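Local coordinates for protein probable amino acid aminotransferase (Mycobacterium tuberculosis, PDB 6Q1S) that is probably a class IV aminotransferase and binds 4'-deoxy-4'-aminopyridoxal-5'-phosphate and 2-oxoglutaric acid in adjoining sites, at residues B[121-130]-B[256-266]; B[162-173]-B[183-191]. All coordinates share one frame; numbering follows the deposited sequence.

Contact 1: B[121-130]-B[256-266]; sequences ARRDGVSAIT and MTLAARVHTLD. With AKG (2-oxoglutaric acid), chain H.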
loop_
_atom_site.group_PDB
_atom_site.type_symbol
_atom_site.label_atom_id
_atom_site.label_comp_id
_atom_site.label_asym_id
_atom_site.label_seq_id
_atom_site.Cartn_x
_atom_site.Cartn_y
_atom_site.Cartn_z
ATOM N N ALA B 121 -18.883 14.937 -9.811
ATOM C CA ALA B 121 -19.103 13.526 -10.113
ATOM C C ALA B 121 -20.559 13.131 -9.892
ATOM O O ALA B 121 -21.119 12.346 -10.665
ATOM C CB ALA B 121 -18.175 12.658 -9.267
ATOM N N ARG B 122 -21.184 13.655 -8.836
ATOM C CA ARG B 122 -22.597 13.375 -8.598
ATOM C C ARG B 122 -23.467 14.002 -9.679
ATOM O O ARG B 122 -24.359 13.349 -10.235
ATOM C CB ARG B 122 -23.011 13.893 -7.222
ATOM C CG ARG B 122 -22.311 13.229 -6.052
ATOM C CD ARG B 122 -22.938 13.671 -4.741
ATOM N NE ARG B 122 -22.123 13.309 -3.585
ATOM C CZ ARG B 122 -22.292 13.816 -2.368
ATOM N NH1 ARG B 122 -23.247 14.709 -2.148
ATOM N NH2 ARG B 122 -21.506 13.432 -1.370
ATOM N N ARG B 123 -23.221 15.275 -9.988
ATOM C CA ARG B 123 -24.066 16.011 -10.922
ATOM C C ARG B 123 -23.780 15.628 -12.368
ATOM O O ARG B 123 -24.705 15.363 -13.144
ATOM C CB ARG B 123 -23.870 17.513 -10.725
ATOM C CG ARG B 123 -24.872 18.383 -11.458
ATOM C CD ARG B 123 -24.333 19.794 -11.529
ATOM N NE ARG B 123 -22.912 19.778 -11.869
ATOM C CZ ARG B 123 -22.074 20.784 -11.646
ATOM N NH1 ARG B 123 -22.509 21.899 -11.076
ATOM N NH2 ARG B 123 -20.796 20.670 -11.986
ATOM N N ASP B 124 -22.504 15.594 -12.749
ATOM C CA ASP B 124 -22.131 15.433 -14.148
ATOM C C ASP B 124 -21.749 14.007 -14.514
ATOM O O ASP B 124 -21.922 13.612 -15.672
ATOM C CB ASP B 124 -20.966 16.367 -14.492
ATOM C CG ASP B 124 -21.288 17.822 -14.216
ATOM O OD1 ASP B 124 -22.474 18.200 -14.325
ATOM O OD2 ASP B 124 -20.356 18.588 -13.891
ATOM N N GLY B 125 -21.239 13.231 -13.571
ATOM C CA GLY B 125 -20.723 11.918 -13.888
ATOM C C GLY B 125 -19.240 11.971 -14.177
ATOM O O GLY B 125 -18.565 12.987 -13.976
ATOM N N VAL B 126 -18.721 10.849 -14.671
ATOM C CA VAL B 126 -17.289 10.702 -14.893
ATOM C C VAL B 126 -17.051 9.948 -16.191
ATOM O O VAL B 126 -17.892 9.167 -16.647
ATOM C CB VAL B 126 -16.579 9.968 -13.730
ATOM C CG1 VAL B 126 -16.702 10.750 -12.427
ATOM C CG2 VAL B 126 -17.128 8.556 -13.573
ATOM N N SER B 127 -15.889 10.194 -16.782
ATOM C CA SER B 127 -15.385 9.402 -17.891
ATOM C C SER B 127 -14.361 8.427 -17.331
ATOM O O SER B 127 -13.411 8.837 -16.656
ATOM C CB SER B 127 -14.756 10.288 -18.967
ATOM O OG SER B 127 -13.556 10.878 -18.499
ATOM N N ALA B 128 -14.565 7.143 -17.591
ATOM C CA ALA B 128 -13.726 6.102 -17.026
ATOM C C ALA B 128 -13.078 5.293 -18.138
ATOM O O ALA B 128 -13.541 5.282 -19.281
ATOM C CB ALA B 128 -14.532 5.175 -16.105
ATOM N N ILE B 129 -11.983 4.626 -17.789
ATOM C CA ILE B 129 -11.302 3.712 -18.693
ATOM C C ILE B 129 -11.118 2.384 -17.976
ATOM O O ILE B 129 -10.898 2.349 -16.760
ATOM C CB ILE B 129 -9.941 4.269 -19.165
ATOM C CG1 ILE B 129 -9.027 4.555 -17.971
ATOM C CG2 ILE B 129 -10.140 5.535 -19.985
ATOM C CD1 ILE B 129 -7.604 4.888 -18.361
ATOM N N THR B 130 -11.216 1.290 -18.726
ATOM C CA THR B 130 -10.922 -0.023 -18.173
ATOM C C THR B 130 -9.417 -0.241 -18.168
ATOM O O THR B 130 -8.723 0.088 -19.134
ATOM C CB THR B 130 -11.612 -1.122 -18.979
ATOM O OG1 THR B 130 -11.184 -1.061 -20.344
ATOM C CG2 THR B 130 -13.125 -0.958 -18.915
ATOM N N MET B 256 -18.423 8.549 0.051
ATOM C CA MET B 256 -18.401 10.007 -0.034
ATOM C C MET B 256 -18.909 10.520 -1.378
ATOM O O MET B 256 -19.710 11.459 -1.423
ATOM C CB MET B 256 -16.985 10.526 0.238
ATOM C CG MET B 256 -16.840 12.033 0.118
ATOM S SD MET B 256 -15.245 12.633 0.711
ATOM C CE MET B 256 -14.167 12.114 -0.619
ATOM N N THR B 257 -18.448 9.927 -2.482
ATOM C CA THR B 257 -18.900 10.342 -3.805
ATOM C C THR B 257 -20.309 9.850 -4.119
ATOM O O THR B 257 -20.947 10.375 -5.039
ATOM C CB THR B 257 -17.921 9.835 -4.872
ATOM O OG1 THR B 257 -16.575 10.061 -4.432
ATOM C CG2 THR B 257 -18.131 10.564 -6.193
ATOM N N LEU B 258 -20.807 8.871 -3.361
ATOM C CA LEU B 258 -22.129 8.283 -3.553
ATOM C C LEU B 258 -22.231 7.569 -4.895
ATOM O O LEU B 258 -21.920 6.379 -4.982
ATOM C CB LEU B 258 -23.230 9.339 -3.410
ATOM C CG LEU B 258 -23.333 9.983 -2.025
ATOM C CD1 LEU B 258 -24.650 10.719 -1.880
ATOM C CD2 LEU B 258 -23.168 8.945 -0.921
ATOM N N ALA B 259 -22.655 8.263 -5.948
ATOM C CA ALA B 259 -22.875 7.616 -7.238
ATOM C C ALA B 259 -22.421 8.533 -8.361
ATOM O O ALA B 259 -22.968 9.627 -8.532
ATOM C CB ALA B 259 -24.349 7.239 -7.421
ATOM N N ALA B 260 -21.432 8.078 -9.126
ATOM C CA ALA B 260 -20.928 8.784 -10.299
ATOM C C ALA B 260 -21.163 7.889 -11.509
ATOM O O ALA B 260 -20.475 6.877 -11.681
ATOM C CB ALA B 260 -19.447 9.129 -10.145
ATOM N N ARG B 261 -22.136 8.253 -12.338
ATOM C CA ARG B 261 -22.433 7.460 -13.521
ATOM C C ARG B 261 -21.302 7.571 -14.536
ATOM O O ARG B 261 -20.738 8.648 -14.743
ATOM C CB ARG B 261 -23.747 7.902 -14.161
ATOM C CG ARG B 261 -24.329 6.852 -15.097
ATOM C CD ARG B 261 -25.602 7.319 -15.769
ATOM N NE ARG B 261 -25.381 8.536 -16.542
ATOM C CZ ARG B 261 -25.095 8.543 -17.839
ATOM N NH1 ARG B 261 -24.904 9.690 -18.475
ATOM N NH2 ARG B 261 -25.002 7.396 -18.499
ATOM N N VAL B 262 -20.973 6.447 -15.167
ATOM C CA VAL B 262 -19.947 6.411 -16.203
ATOM C C VAL B 262 -20.643 6.706 -17.530
ATOM O O VAL B 262 -21.295 5.838 -18.113
ATOM C CB VAL B 262 -19.222 5.064 -16.232
ATOM C CG1 VAL B 262 -18.223 5.016 -17.381
ATOM C CG2 VAL B 262 -18.533 4.801 -14.900
ATOM N N HIS B 263 -20.504 7.942 -18.010
ATOM C CA HIS B 263 -21.089 8.331 -19.287
ATOM C C HIS B 263 -20.177 8.035 -20.469
ATOM O O HIS B 263 -20.652 8.008 -21.609
ATOM C CB HIS B 263 -21.453 9.822 -19.277
ATOM C CG HIS B 263 -20.296 10.735 -19.010
ATOM N ND1 HIS B 263 -19.234 10.868 -19.878
ATOM C CD2 HIS B 263 -20.042 11.570 -17.975
ATOM C CE1 HIS B 263 -18.372 11.741 -19.387
ATOM N NE2 HIS B 263 -18.838 12.182 -18.232
ATOM N N THR B 264 -18.888 7.813 -20.222
ATOM C CA THR B 264 -17.924 7.506 -21.272
ATOM C C THR B 264 -16.968 6.452 -20.735
ATOM O O THR B 264 -16.321 6.667 -19.707
ATOM C CB THR B 264 -17.151 8.756 -21.708
ATOM O OG1 THR B 264 -18.075 9.813 -22.001
ATOM C CG2 THR B 264 -16.314 8.464 -22.941
ATOM N N LEU B 265 -16.894 5.316 -21.421
ATOM C CA LEU B 265 -16.039 4.205 -21.021
ATOM C C LEU B 265 -15.049 3.921 -22.141
ATOM O O LEU B 265 -15.455 3.564 -23.253
ATOM C CB LEU B 265 -16.871 2.964 -20.697
ATOM C CG LEU B 265 -16.098 1.737 -20.211
ATOM C CD1 LEU B 265 -15.351 2.065 -18.928
ATOM C CD2 LEU B 265 -17.039 0.562 -20.000
ATOM N N ASP B 266 -13.757 4.082 -21.844
ATOM C CA ASP B 266 -12.682 3.856 -22.813
ATOM C C ASP B 266 -12.878 4.690 -24.077
ATOM O O ASP B 266 -12.700 4.206 -25.197
ATOM C CB ASP B 266 -12.555 2.371 -23.160
ATOM C CG ASP B 266 -11.967 1.557 -22.032
ATOM O OD1 ASP B 266 -12.448 0.432 -21.793
ATOM O OD2 ASP B 266 -11.050 2.060 -21.353
HETATM C C1 AKG H . -13.660 9.209 -2.635
HETATM O O1 AKG H . -13.398 9.715 -3.747
HETATM O O2 AKG H . -14.790 9.315 -2.110
HETATM C C2 AKG H . -12.617 8.470 -1.927
HETATM O O5 AKG H . -12.817 7.317 -1.580
HETATM C C3 AKG H . -11.292 9.134 -1.634
HETATM C C4 AKG H . -10.333 8.887 -2.793
HETATM C C5 AKG H . -9.637 10.172 -3.171
HETATM O O3 AKG H . -9.813 11.176 -2.447
HETATM O O4 AKG H . -8.919 10.186 -4.194
#
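The guanidinium of Arg-122 carries Leu-258 CD1 over the centre of one face and meets the Met-256 carbonyl at its edge; the imidazole of His-263 lies with one face over Val-126 O, 3.4 Å from the ring plane, and Asp-124 O near its edge. The two segments form a parallel pairing of strands 126-132 and 258-265 in the mixed sheet of this class IV aminotransferase fold, with helix 116-123 leading in through Gly-125. Backbone bonds alternate along it: Val-126 N to Arg-261 O, His-263 N to Val-126 O, Ala-128 N to Thr-264 O and Asp-266 N to Ala-128 O. On one side of the sheet Val-126, Ala-128, Val-262 and Leu-265 pack, Ala-128 CB reaching Val-262 CG1 at 3.9 Å. With CG beside the backbone N (chi1 -63°) and the chain extended to NE, Arg-122 sends NH2 to Met-256 O (2.7 Å, 165° at the hydrogen), while NE makes a weak bond to Thr-257 O. The same NH2 pairs with Glu-88. Thr-257 OG1 donates to 2-oxoglutaric acid O2 at 3.0 Å. At the far end Asp-266 OD2 takes the N-H of Thr-130 on its syn side, 2.7 Å from N and 30° out of the carboxylate plane.

Contact 2: B[162-173]-B[183-191]; sequences LRHAARQGAGDV and LEGPRSTVV. With PMP (4'-deoxy-4'-aminopyridoxal-5'-phosphate), chain G; AKG (2-oxoglutaric acid), chain H.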
loop_
_atom_site.group_PDB
_atom_site.type_symbol
_atom_site.label_atom_id
_atom_site.label_comp_id
_atom_site.label_asym_id
_atom_site.label_seq_id
_atom_site.Cartn_x
_atom_site.Cartn_y
_atom_site.Cartn_z
ATOM N N LEU B 162 -5.339 6.337 -10.537
ATOM C CA LEU B 162 -6.213 7.457 -10.867
ATOM C C LEU B 162 -5.446 8.565 -11.580
ATOM O O LEU B 162 -5.973 9.197 -12.501
ATOM C CB LEU B 162 -6.881 7.992 -9.602
ATOM C CG LEU B 162 -7.998 7.125 -9.020
ATOM C CD1 LEU B 162 -8.355 7.586 -7.615
ATOM C CD2 LEU B 162 -9.221 7.151 -9.923
ATOM N N ARG B 163 -4.202 8.818 -11.164
ATOM C CA ARG B 163 -3.385 9.814 -11.851
ATOM C C ARG B 163 -3.032 9.363 -13.261
ATOM O O ARG B 163 -2.936 10.193 -14.173
ATOM C CB ARG B 163 -2.115 10.100 -11.050
ATOM C CG ARG B 163 -2.342 10.929 -9.795
ATOM C CD ARG B 163 -1.021 11.412 -9.213
ATOM N NE ARG B 163 -0.079 10.315 -9.016
ATOM C CZ ARG B 163 0.008 9.593 -7.904
ATOM N NH1 ARG B 163 -0.788 9.854 -6.876
ATOM N NH2 ARG B 163 0.896 8.611 -7.815
ATOM N N HIS B 164 -2.827 8.058 -13.455
ATOM C CA HIS B 164 -2.554 7.532 -14.789
ATOM C C HIS B 164 -3.721 7.794 -15.731
ATOM O O HIS B 164 -3.521 8.187 -16.886
ATOM C CB HIS B 164 -2.246 6.036 -14.700
ATOM C CG HIS B 164 -2.192 5.341 -16.026
ATOM N ND1 HIS B 164 -3.277 4.683 -16.564
ATOM C CD2 HIS B 164 -1.183 5.190 -16.916
ATOM C CE1 HIS B 164 -2.941 4.161 -17.730
ATOM N NE2 HIS B 164 -1.676 4.456 -17.969
ATOM N N ALA B 165 -4.951 7.588 -15.253
ATOM C CA ALA B 165 -6.120 7.839 -16.087
ATOM C C ALA B 165 -6.372 9.327 -16.275
ATOM O O ALA B 165 -6.949 9.732 -17.290
ATOM C CB ALA B 165 -7.352 7.173 -15.480
ATOM N N ALA B 166 -5.963 10.151 -15.309
ATOM C CA ALA B 166 -6.144 11.591 -15.452
ATOM C C ALA B 166 -5.300 12.144 -16.592
ATOM O O ALA B 166 -5.755 13.014 -17.343
ATOM C CB ALA B 166 -5.804 12.297 -14.139
ATOM N N ARG B 167 -4.080 11.628 -16.763
ATOM C CA ARG B 167 -3.236 12.073 -17.865
ATOM C C ARG B 167 -3.812 11.713 -19.225
ATOM O O ARG B 167 -3.335 12.234 -20.239
ATOM C CB ARG B 167 -1.827 11.489 -17.728
ATOM C CG ARG B 167 -1.061 12.001 -16.518
ATOM C CD ARG B 167 0.409 11.607 -16.568
ATOM N NE ARG B 167 0.624 10.195 -16.260
ATOM C CZ ARG B 167 0.829 9.727 -15.034
ATOM N NH1 ARG B 167 0.846 10.556 -13.999
ATOM N NH2 ARG B 167 1.018 8.430 -14.838
ATOM N N GLN B 168 -4.820 10.844 -19.272
ATOM C CA GLN B 168 -5.470 10.468 -20.517
ATOM C C GLN B 168 -6.907 10.973 -20.587
ATOM O O GLN B 168 -7.704 10.469 -21.385
ATOM C CB GLN B 168 -5.406 8.952 -20.700
ATOM C CG GLN B 168 -4.052 8.382 -20.314
ATOM C CD GLN B 168 -3.906 6.918 -20.649
ATOM O OE1 GLN B 168 -4.024 6.060 -19.779
ATOM N NE2 GLN B 168 -3.633 6.623 -21.915
ATOM N N GLY B 169 -7.252 11.964 -19.767
ATOM C CA GLY B 169 -8.575 12.552 -19.798
ATOM C C GLY B 169 -9.664 11.753 -19.123
ATOM O O GLY B 169 -10.844 12.071 -19.308
ATOM N N ALA B 170 -9.316 10.727 -18.353
ATOM C CA ALA B 170 -10.301 9.895 -17.677
ATOM C C ALA B 170 -10.423 10.309 -16.217
ATOM O O ALA B 170 -9.421 10.578 -15.549
ATOM C CB ALA B 170 -9.923 8.417 -17.771
ATOM N N GLY B 171 -11.658 10.350 -15.726
ATOM C CA GLY B 171 -11.919 10.797 -14.373
ATOM C C GLY B 171 -11.842 9.698 -13.337
ATOM O O GLY B 171 -11.735 9.975 -12.138
ATOM N N ASP B 172 -11.901 8.446 -13.777
ATOM C CA ASP B 172 -11.827 7.315 -12.861
ATOM C C ASP B 172 -11.413 6.080 -13.652
ATOM O O ASP B 172 -11.110 6.159 -14.847
ATOM C CB ASP B 172 -13.162 7.113 -12.139
ATOM C CG ASP B 172 -12.985 6.625 -10.715
ATOM O OD1 ASP B 172 -12.244 5.642 -10.506
ATOM O OD2 ASP B 172 -13.600 7.220 -9.805
ATOM N N VAL B 173 -11.407 4.932 -12.980
ATOM C CA VAL B 173 -10.910 3.685 -13.548
ATOM C C VAL B 173 -11.848 2.563 -13.133
ATOM O O VAL B 173 -12.398 2.576 -12.027
ATOM C CB VAL B 173 -9.462 3.389 -13.087
ATOM C CG1 VAL B 173 -9.051 1.960 -13.422
ATOM C CG2 VAL B 173 -8.492 4.368 -13.710
ATOM N N LEU B 183 -13.821 -6.123 -11.762
ATOM C CA LEU B 183 -13.509 -6.195 -10.342
ATOM C C LEU B 183 -14.167 -5.050 -9.579
ATOM O O LEU B 183 -15.259 -5.212 -9.024
ATOM C CB LEU B 183 -11.993 -6.174 -10.134
ATOM C CG LEU B 183 -11.229 -7.392 -10.654
ATOM C CD1 LEU B 183 -9.731 -7.197 -10.497
ATOM C CD2 LEU B 183 -11.681 -8.641 -9.919
ATOM N N GLU B 184 -13.518 -3.890 -9.555
ATOM C CA GLU B 184 -14.021 -2.733 -8.826
ATOM C C GLU B 184 -13.276 -1.502 -9.326
ATOM O O GLU B 184 -12.480 -1.575 -10.265
ATOM C CB GLU B 184 -13.848 -2.908 -7.314
ATOM C CG GLU B 184 -12.395 -2.963 -6.866
ATOM C CD GLU B 184 -12.247 -3.122 -5.364
ATOM O OE1 GLU B 184 -11.112 -3.370 -4.904
ATOM O OE2 GLU B 184 -13.260 -3.001 -4.643
ATOM N N GLY B 185 -13.549 -0.364 -8.696
ATOM C CA GLY B 185 -12.776 0.829 -8.935
ATOM C C GLY B 185 -11.695 0.994 -7.886
ATOM O O GLY B 185 -11.739 0.375 -6.819
ATOM N N PRO B 186 -10.703 1.845 -8.163
ATOM C CA PRO B 186 -9.670 2.123 -7.150
ATOM C C PRO B 186 -10.209 2.819 -5.911
ATOM O O PRO B 186 -9.507 2.867 -4.892
ATOM C CB PRO B 186 -8.670 3.011 -7.901
ATOM C CG PRO B 186 -9.463 3.610 -9.021
ATOM C CD PRO B 186 -10.444 2.554 -9.428
ATOM N N ARG B 187 -11.430 3.363 -5.969
ATOM C CA ARG B 187 -12.019 4.011 -4.803
ATOM C C ARG B 187 -13.541 3.880 -4.788
ATOM O O ARG B 187 -14.208 4.677 -4.118
ATOM C CB ARG B 187 -11.623 5.494 -4.758
ATOM C CG ARG B 187 -12.063 6.293 -5.976
ATOM C CD ARG B 187 -11.621 7.741 -5.872
ATOM N NE ARG B 187 -11.844 8.485 -7.108
ATOM C CZ ARG B 187 -11.229 9.623 -7.416
ATOM N NH1 ARG B 187 -10.353 10.155 -6.573
ATOM N NH2 ARG B 187 -11.490 10.232 -8.565
ATOM N N SER B 188 -14.107 2.900 -5.490
ATOM C CA SER B 188 -15.554 2.808 -5.614
ATOM C C SER B 188 -15.949 1.386 -5.983
ATOM O O SER B 188 -15.107 0.547 -6.316
ATOM C CB SER B 188 -16.077 3.798 -6.658
ATOM O OG SER B 188 -15.277 3.761 -7.828
ATOM N N THR B 189 -17.253 1.132 -5.916
ATOM C CA THR B 189 -17.849 -0.150 -6.259
ATOM C C THR B 189 -18.596 -0.023 -7.578
ATOM O O THR B 189 -19.306 0.962 -7.806
ATOM C CB THR B 189 -18.804 -0.624 -5.156
ATOM O OG1 THR B 189 -18.079 -0.785 -3.930
ATOM C CG2 THR B 189 -19.458 -1.945 -5.533
ATOM N N VAL B 190 -18.431 -1.016 -8.445
ATOM C CA VAL B 190 -19.051 -1.006 -9.766
ATOM C C VAL B 190 -20.443 -1.616 -9.663
ATOM O O VAL B 190 -20.598 -2.774 -9.259
ATOM C CB VAL B 190 -18.195 -1.765 -10.789
ATOM C CG1 VAL B 190 -18.898 -1.805 -12.137
ATOM C CG2 VAL B 190 -16.830 -1.112 -10.920
ATOM N N VAL B 191 -21.457 -0.830 -10.013
ATOM C CA VAL B 191 -22.838 -1.290 -10.088
ATOM C C VAL B 191 -23.368 -0.945 -11.470
ATOM O O VAL B 191 -23.203 0.190 -11.935
ATOM C CB VAL B 191 -23.719 -0.660 -8.993
ATOM C CG1 VAL B 191 -25.169 -1.073 -9.175
ATOM C CG2 VAL B 191 -23.221 -1.061 -7.616
HETATM N N1 PMP G . -13.509 -0.240 -3.414
HETATM C C2 PMP G . -12.409 0.388 -2.933
HETATM C C2A PMP G . -11.036 -0.111 -3.302
HETATM C C3 PMP G . -12.551 1.567 -2.042
HETATM O O3 PMP G . -11.462 2.214 -1.546
HETATM C C4 PMP G . -13.924 2.012 -1.715
HETATM C C4A PMP G . -14.174 3.202 -0.818
HETATM N N4A PMP G . -13.603 4.411 -1.436
HETATM C C5 PMP G . -15.043 1.240 -2.306
HETATM C C6 PMP G . -14.763 0.151 -3.126
HETATM C C5A PMP G . -16.474 1.634 -2.014
HETATM O O4P PMP G . -16.756 1.418 -0.633
HETATM P P PMP G . -17.811 2.352 0.145
HETATM O O1P PMP G . -17.317 3.778 0.093
HETATM O O2P PMP G . -19.155 2.241 -0.536
HETATM O O3P PMP G . -17.915 1.894 1.579
HETATM C C1 AKG H . -13.660 9.209 -2.635
HETATM O O1 AKG H . -13.398 9.715 -3.747
HETATM O O2 AKG H . -14.790 9.315 -2.110
HETATM C C2 AKG H . -12.617 8.470 -1.927
HETATM O O5 AKG H . -12.817 7.317 -1.580
HETATM C C3 AKG H . -11.292 9.134 -1.634
HETATM C C4 AKG H . -10.333 8.887 -2.793
HETATM C C5 AKG H . -9.637 10.172 -3.171
HETATM O O3 AKG H . -9.813 11.176 -2.447
HETATM O O4 AKG H . -8.919 10.186 -4.194
#
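Arg-187 and Asp-172 form a salt bridge, NE to OD2 at 3.5 Å; as a hydrogen bond it is long and weak, though nearly straight at 164°. The carboxylate stands almost upright to the guanidinium, planes 78° apart, and it is OD2 that lies at the edge of the arginine, in its plane. Elsewhere on that edge NH1 gives a bond of 2.8 Å to O4 of 2-oxoglutaric acid. The chain of Arg-187 leaves with CG between the backbone N and carbonyl carbon (chi1 60°) and then runs extended, which carries the charged end to both acids while its own carbonyl O, left behind at the backbone, accepts from N4A of 4'-deoxy-4'-aminopyridoxal-5'-phosphate at 2.8 Å. Asp-172 OD1 accepts the N-H of Val-173 on its anti lone pair (OD1 to N 2.7 Å), which steadies the carboxylate. Leu-162, from helix 156-166, lays CD1 over one guanidinium face, offset toward the rim and 3.4 Å from NH1; its CD2 rests on Pro-186 CG at 3.7 Å. Pro-186 CD is wedged against Val-173, 3.3 Å from its O and near its CB. Across the dimer interface, Arg-163 and Arg-167 pair with Asp-61 of the second subunit. The loop 184-188 thus forms one wall of the 4'-deoxy-4'-aminopyridoxal-5'-phosphate pocket of a class IV aminotransferase, with Arg-187 linking that ligand to 2-oxoglutaric acid.

Both contacts meet in one mixed sheet, where strand 126-132 lies between strands 258-265 and 172-176; the backbone of Ser-127 probably bonds to Gly-171 and Asp-172, and the centres are about 9 Å apart. Contact 1 is the larger and only partly buried, built chiefly from backbone bonds between parallel strands, with charged or polar side chains at its two ends. Contact 2 is smaller and more deeply buried, and in place of strand pairing it relies on side chains of a helix and a strand set against a loop. They converge on 2-oxoglutaric acid: contact 1 offers a hydroxyl, contact 2 a guanidinium, each to a different carboxylate of the ligand.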